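Local coordinates for metallo-beta-lactamase FIM-1 (Pseudomonas aeruginosa, PDB 6V3Q), which probably hydrolyses the amide bond of beta-lactam antibiotics with the help of zinc, as a class B metallo-beta-lactamase of the periplasm, at residues A[130-133]-A[137-140]; A[153-158]-A[194-199]. One frame throughout, in Å; residues are numbered along the deposited sequence.

Interaction 1: A[130-133]-A[137-140]; sequences TSVL and VIFD
Thr130 and Ile138 face each other as an antiparallel hydrogen-bonded pair, with their CA atoms 5.4 Å apart. Two backbone bonds close the small ring between them: Thr130 N donates to Ile138 O at 3.0 Å. In return, Ile138 N donates to Thr130 O at 3.2 Å. Both side chains leave the sheet on the same face and lie side by side, the methyl CG2 of Thr130 resting 3.7 Å from CB of Ile138. Beta-branched residues suit such a place, since they accept extended backbone angles and offer a methyl to the neighbouring strand. In Thr130 the first torsion (chi1 166°) sets OG1 anti to the backbone N and turns CG2 toward Ile138. The hydroxyl is thereby left to accept from Val132 N at 3.2 Å, an ST turn that bends the chain out of strand 129-130. The two strands form a beta hairpin at the edge of the five-stranded sheet, one of the two sheets of the alpha-beta/beta-alpha sandwich of metallo-beta-lactamases. Val132, whose N closes the turn, and Leu133 after it both reach the far end of the Ile138 side chain. Its CG1 branch lies anti to the carbonyl carbon (chi1 -59°) and carries CD1 toward the loop, where it meets Leu133 CD1 at 4.0 Å and Val132 CG1 at 4.1 Å, both approaching at a slant. Leu133 and Ile138 are buried, and further apolar residues surround them: Leu133 packs on Trp76 and Val78 of strand 74-78 in the other sheet, while Ile138 touches Val78, Leu122 and Val152. Along its other edge strand 137-139 is hydrogen-bonded to strand 151-154, while on the face opposite Ile138 the side chains of Val137 and Phe139 touch Arg195 of helix 185-195.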
loop_
_atom_site.group_PDB
_atom_site.type_symbol
_atom_site.label_atom_id
_atom_site.label_comp_id
_atom_site.label_asym_id
_atom_site.label_seq_id
_atom_site.Cartn_x
_atom_site.Cartn_y
_atom_site.Cartn_z
ATOM N N THR A 130 20.376 21.632 -17.696
ATOM C CA THR A 130 20.689 21.161 -19.036
ATOM C C THR A 130 19.398 21.117 -19.837
ATOM O O THR A 130 18.370 20.653 -19.339
ATOM C CB THR A 130 21.355 19.776 -19.025
ATOM O OG1 THR A 130 21.339 19.228 -20.350
ATOM C CG2 THR A 130 20.626 18.827 -18.090
ATOM N N SER A 131 19.452 21.631 -21.066
ATOM C CA SER A 131 18.323 21.590 -21.986
ATOM C C SER A 131 18.457 20.470 -23.012
ATOM O O SER A 131 17.899 20.574 -24.110
ATOM C CB SER A 131 18.163 22.937 -22.692
ATOM O OG SER A 131 17.668 23.923 -21.804
ATOM N N VAL A 132 19.177 19.398 -22.668
ATOM C CA VAL A 132 19.402 18.297 -23.603
ATOM C C VAL A 132 18.084 17.662 -24.032
ATOM O O VAL A 132 17.990 17.080 -25.121
ATOM C CB VAL A 132 20.357 17.260 -22.974
ATOM C CG1 VAL A 132 19.735 16.640 -21.732
ATOM C CG2 VAL A 132 20.738 16.190 -23.986
ATOM N N LEU A 133 17.051 17.771 -23.202
ATOM C CA LEU A 133 15.728 17.238 -23.494
ATOM C C LEU A 133 14.689 18.352 -23.534
ATOM O O LEU A 133 13.587 18.217 -23.000
ATOM C CB LEU A 133 15.336 16.170 -22.475
ATOM C CG LEU A 133 16.116 14.860 -22.562
ATOM C CD1 LEU A 133 15.600 13.865 -21.539
ATOM C CD2 LEU A 133 16.024 14.289 -23.966
ATOM N N VAL A 137 13.504 21.268 -18.662
ATOM C CA VAL A 137 14.711 21.739 -17.996
ATOM C C VAL A 137 15.045 20.729 -16.910
ATOM O O VAL A 137 14.267 20.536 -15.966
ATOM C CB VAL A 137 14.544 23.152 -17.415
ATOM C CG1 VAL A 137 15.763 23.520 -16.575
ATOM C CG2 VAL A 137 14.359 24.167 -18.533
ATOM N N ILE A 138 16.178 20.055 -17.061
ATOM C CA ILE A 138 16.655 19.108 -16.064
ATOM C C ILE A 138 17.589 19.861 -15.128
ATOM O O ILE A 138 18.586 20.442 -15.569
ATOM C CB ILE A 138 17.360 17.913 -16.720
ATOM C CG1 ILE A 138 16.398 17.186 -17.667
ATOM C CG2 ILE A 138 17.882 16.962 -15.655
ATOM C CD1 ILE A 138 17.075 16.232 -18.619
ATOM N N PHE A 139 17.263 19.853 -13.840
ATOM C CA PHE A 139 17.931 20.676 -12.846
ATOM C C PHE A 139 18.486 19.798 -11.734
ATOM O O PHE A 139 17.830 18.849 -11.293
ATOM C CB PHE A 139 16.954 21.712 -12.275
ATOM C CG PHE A 139 17.555 22.619 -11.240
ATOM C CD1 PHE A 139 18.484 23.581 -11.598
ATOM C CD2 PHE A 139 17.176 22.524 -9.912
ATOM C CE1 PHE A 139 19.038 24.422 -10.642
ATOM C CE2 PHE A 139 17.725 23.361 -8.955
ATOM C CZ PHE A 139 18.652 24.311 -9.323
ATOM N N ASP A 140 19.702 20.118 -11.290
ATOM C CA ASP A 140 20.375 19.378 -10.228
ATOM C C ASP A 140 20.417 20.230 -8.967
ATOM O O ASP A 140 21.221 21.171 -8.882
ATOM C CB ASP A 140 21.792 18.989 -10.660
ATOM C CG ASP A 140 22.548 18.229 -9.579
ATOM O OD1 ASP A 140 21.908 17.698 -8.646
ATOM O OD2 ASP A 140 23.794 18.163 -9.657
#

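Interaction 2: A[153-158]-A[194-199]; sequences GLPEQG and QRFAEA
Phe196 lays one face of its ring over the backbone of Gly153, whose CA sits 4.0 Å from the ring centroid and 24° off the ring normal, a CH-pi contact offset toward the rim. With CG anti to the carbonyl carbon and beside the backbone N (chi1 -50°), the ring is sent toward strand 151-154. Glycine suits this strand position because a beta carbon there would point into the ring. The opposite face is covered by Arg195, whose aliphatic CG lies over the ring centre. Pro155 CG comes obliquely to Phe196 CE1 at 4.0 Å. Farther along, Ala199 CB touches Gly158 O at 3.5 Å; with no side chain on Gly158 and only a methyl on Ala199, the backbones come close, their CA atoms 3.9 Å apart. Gly158 directly follows the beta turn 154-157, closed by Gln157 N donating to Leu154 O at 2.9 Å, and has positive phi (68°), which glycine adopts easily. Arg212 NH1 hydrogen-bonds to both Phe196 O and Ala199 O, one guanidinium nitrogen serving two carbonyls. Away from the zinc site, this packs the residues just after helix 185-195 against the five-stranded sheet, at the border between that sheet and the helix layer of the metallo-beta-lactamase sandwich.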
loop_
_atom_site.group_PDB
_atom_site.type_symbol
_atom_site.label_atom_id
_atom_site.label_comp_id
_atom_site.label_asym_id
_atom_site.label_seq_id
_atom_site.Cartn_x
_atom_site.Cartn_y
_atom_site.Cartn_z
ATOM N N GLY A 153 11.782 20.296 -14.799
ATOM C CA GLY A 153 10.822 21.379 -14.872
ATOM C C GLY A 153 10.320 21.570 -16.290
ATOM O O GLY A 153 11.036 21.301 -17.257
ATOM N N LEU A 154 9.072 22.023 -16.407
ATOM C CA LEU A 154 8.466 22.410 -17.680
ATOM C C LEU A 154 8.045 23.869 -17.541
ATOM O O LEU A 154 6.851 24.171 -17.380
ATOM C CB LEU A 154 7.290 21.501 -18.044
ATOM C CG LEU A 154 7.621 20.170 -18.732
ATOM C CD1 LEU A 154 6.427 19.219 -18.736
ATOM C CD2 LEU A 154 8.108 20.419 -20.153
ATOM N N PRO A 155 9.001 24.802 -17.597
ATOM C CA PRO A 155 8.678 26.207 -17.288
ATOM C C PRO A 155 7.647 26.820 -18.220
ATOM O O PRO A 155 6.857 27.669 -17.784
ATOM C CB PRO A 155 10.039 26.912 -17.410
ATOM C CG PRO A 155 11.054 25.823 -17.260
ATOM C CD PRO A 155 10.430 24.619 -17.895
ATOM N N GLU A 156 7.631 26.413 -19.492
ATOM C CA GLU A 156 6.627 26.919 -20.420
ATOM C C GLU A 156 5.213 26.572 -19.968
ATOM O O GLU A 156 4.280 27.351 -20.198
ATOM C CB GLU A 156 6.884 26.368 -21.822
ATOM C CG GLU A 156 7.895 27.164 -22.628
ATOM C CD GLU A 156 8.580 26.335 -23.695
ATOM O OE1 GLU A 156 9.819 26.196 -23.634
ATOM O OE2 GLU A 156 7.886 25.820 -24.592
ATOM N N GLN A 157 5.031 25.421 -19.322
ATOM C CA GLN A 157 3.720 24.984 -18.861
ATOM C C GLN A 157 3.546 25.100 -17.353
ATOM O O GLN A 157 2.486 24.730 -16.837
ATOM C CB GLN A 157 3.455 23.539 -19.302
ATOM C CG GLN A 157 3.153 23.390 -20.791
ATOM C CD GLN A 157 4.210 22.596 -21.528
ATOM O OE1 GLN A 157 5.409 22.778 -21.305
ATOM N NE2 GLN A 157 3.773 21.722 -22.426
ATOM N N GLY A 158 4.549 25.608 -16.637
ATOM C CA GLY A 158 4.423 25.811 -15.206
ATOM C C GLY A 158 4.346 24.543 -14.384
ATOM O O GLY A 158 3.624 24.507 -13.382
ATOM N N GLN A 194 13.237 28.101 -6.143
ATOM C CA GLN A 194 13.787 29.350 -6.650
ATOM C C GLN A 194 14.123 29.261 -8.133
ATOM O O GLN A 194 14.028 30.267 -8.847
ATOM C CB GLN A 194 15.027 29.740 -5.843
ATOM C CG GLN A 194 15.495 31.163 -6.086
ATOM C CD GLN A 194 16.616 31.569 -5.151
ATOM O OE1 GLN A 194 16.785 30.988 -4.079
ATOM N NE2 GLN A 194 17.392 32.568 -5.553
ATOM N N ARG A 195 14.515 28.078 -8.613
ATOM C CA ARG A 195 14.799 27.920 -10.036
ATOM C C ARG A 195 13.524 27.999 -10.869
ATOM O O ARG A 195 13.513 28.616 -11.942
ATOM C CB ARG A 195 15.523 26.595 -10.281
ATOM C CG ARG A 195 15.784 26.284 -11.746
ATOM C CD ARG A 195 16.586 27.387 -12.426
ATOM N NE ARG A 195 16.917 27.044 -13.805
ATOM C CZ ARG A 195 16.085 27.193 -14.830
ATOM N NH1 ARG A 195 14.861 27.675 -14.637
ATOM N NH2 ARG A 195 16.474 26.855 -16.052
ATOM N N PHE A 196 12.445 27.382 -10.396
ATOM C CA PHE A 196 11.149 27.442 -11.064
ATOM C C PHE A 196 10.172 28.227 -10.193
ATOM O O PHE A 196 9.187 27.694 -9.676
ATOM C CB PHE A 196 10.629 26.034 -11.358
ATOM C CG PHE A 196 11.628 25.145 -12.042
ATOM C CD1 PHE A 196 11.998 25.373 -13.359
ATOM C CD2 PHE A 196 12.189 24.072 -11.371
ATOM C CE1 PHE A 196 12.916 24.552 -13.990
ATOM C CE2 PHE A 196 13.108 23.245 -11.996
ATOM C CZ PHE A 196 13.471 23.485 -13.307
ATOM N N ALA A 197 10.457 29.525 -10.042
ATOM C CA ALA A 197 9.695 30.377 -9.135
ATOM C C ALA A 197 8.259 30.599 -9.590
ATOM O O ALA A 197 7.421 30.995 -8.772
ATOM C CB ALA A 197 10.398 31.725 -8.976
ATOM N N GLU A 198 7.953 30.360 -10.867
ATOM C CA GLU A 198 6.624 30.638 -11.392
ATOM C C GLU A 198 5.727 29.412 -11.457
ATOM O O GLU A 198 4.501 29.566 -11.505
ATOM C CB GLU A 198 6.723 31.252 -12.794
ATOM C CG GLU A 198 7.555 32.520 -12.850
ATOM C CD GLU A 198 7.409 33.256 -14.167
ATOM O OE1 GLU A 198 7.906 34.395 -14.268
ATOM O OE2 GLU A 198 6.794 32.698 -15.101
ATOM N N ALA A 199 6.300 28.211 -11.461
ATOM C CA ALA A 199 5.503 27.006 -11.645
ATOM C C ALA A 199 4.524 26.825 -10.491
ATOM O O ALA A 199 4.903 26.902 -9.317
ATOM C CB ALA A 199 6.411 25.784 -11.772
#

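Overall arrangement
From the N terminus, the chain first runs through the larger sheet and reaches interaction 1, which closes the short hairpin loop between strands 129-130 and 137-139. Interaction 2 opens only afterwards, at strand 151-154, and closes a much longer loop through helix 185-195; the two are therefore in series and neither nests nor crosses. Their link is lateral: strands 137-139 and 151-154 are sheet neighbours, and Val137 O probably accepts a hydrogen bond from Gly153 N at 2.8 Å. Side chains meet there too, Val137 CG2 packing on Pro155 CG at 3.9 Å. Together they join the hairpin edge of the five-stranded sheet to its middle and to the residues that follow the helix.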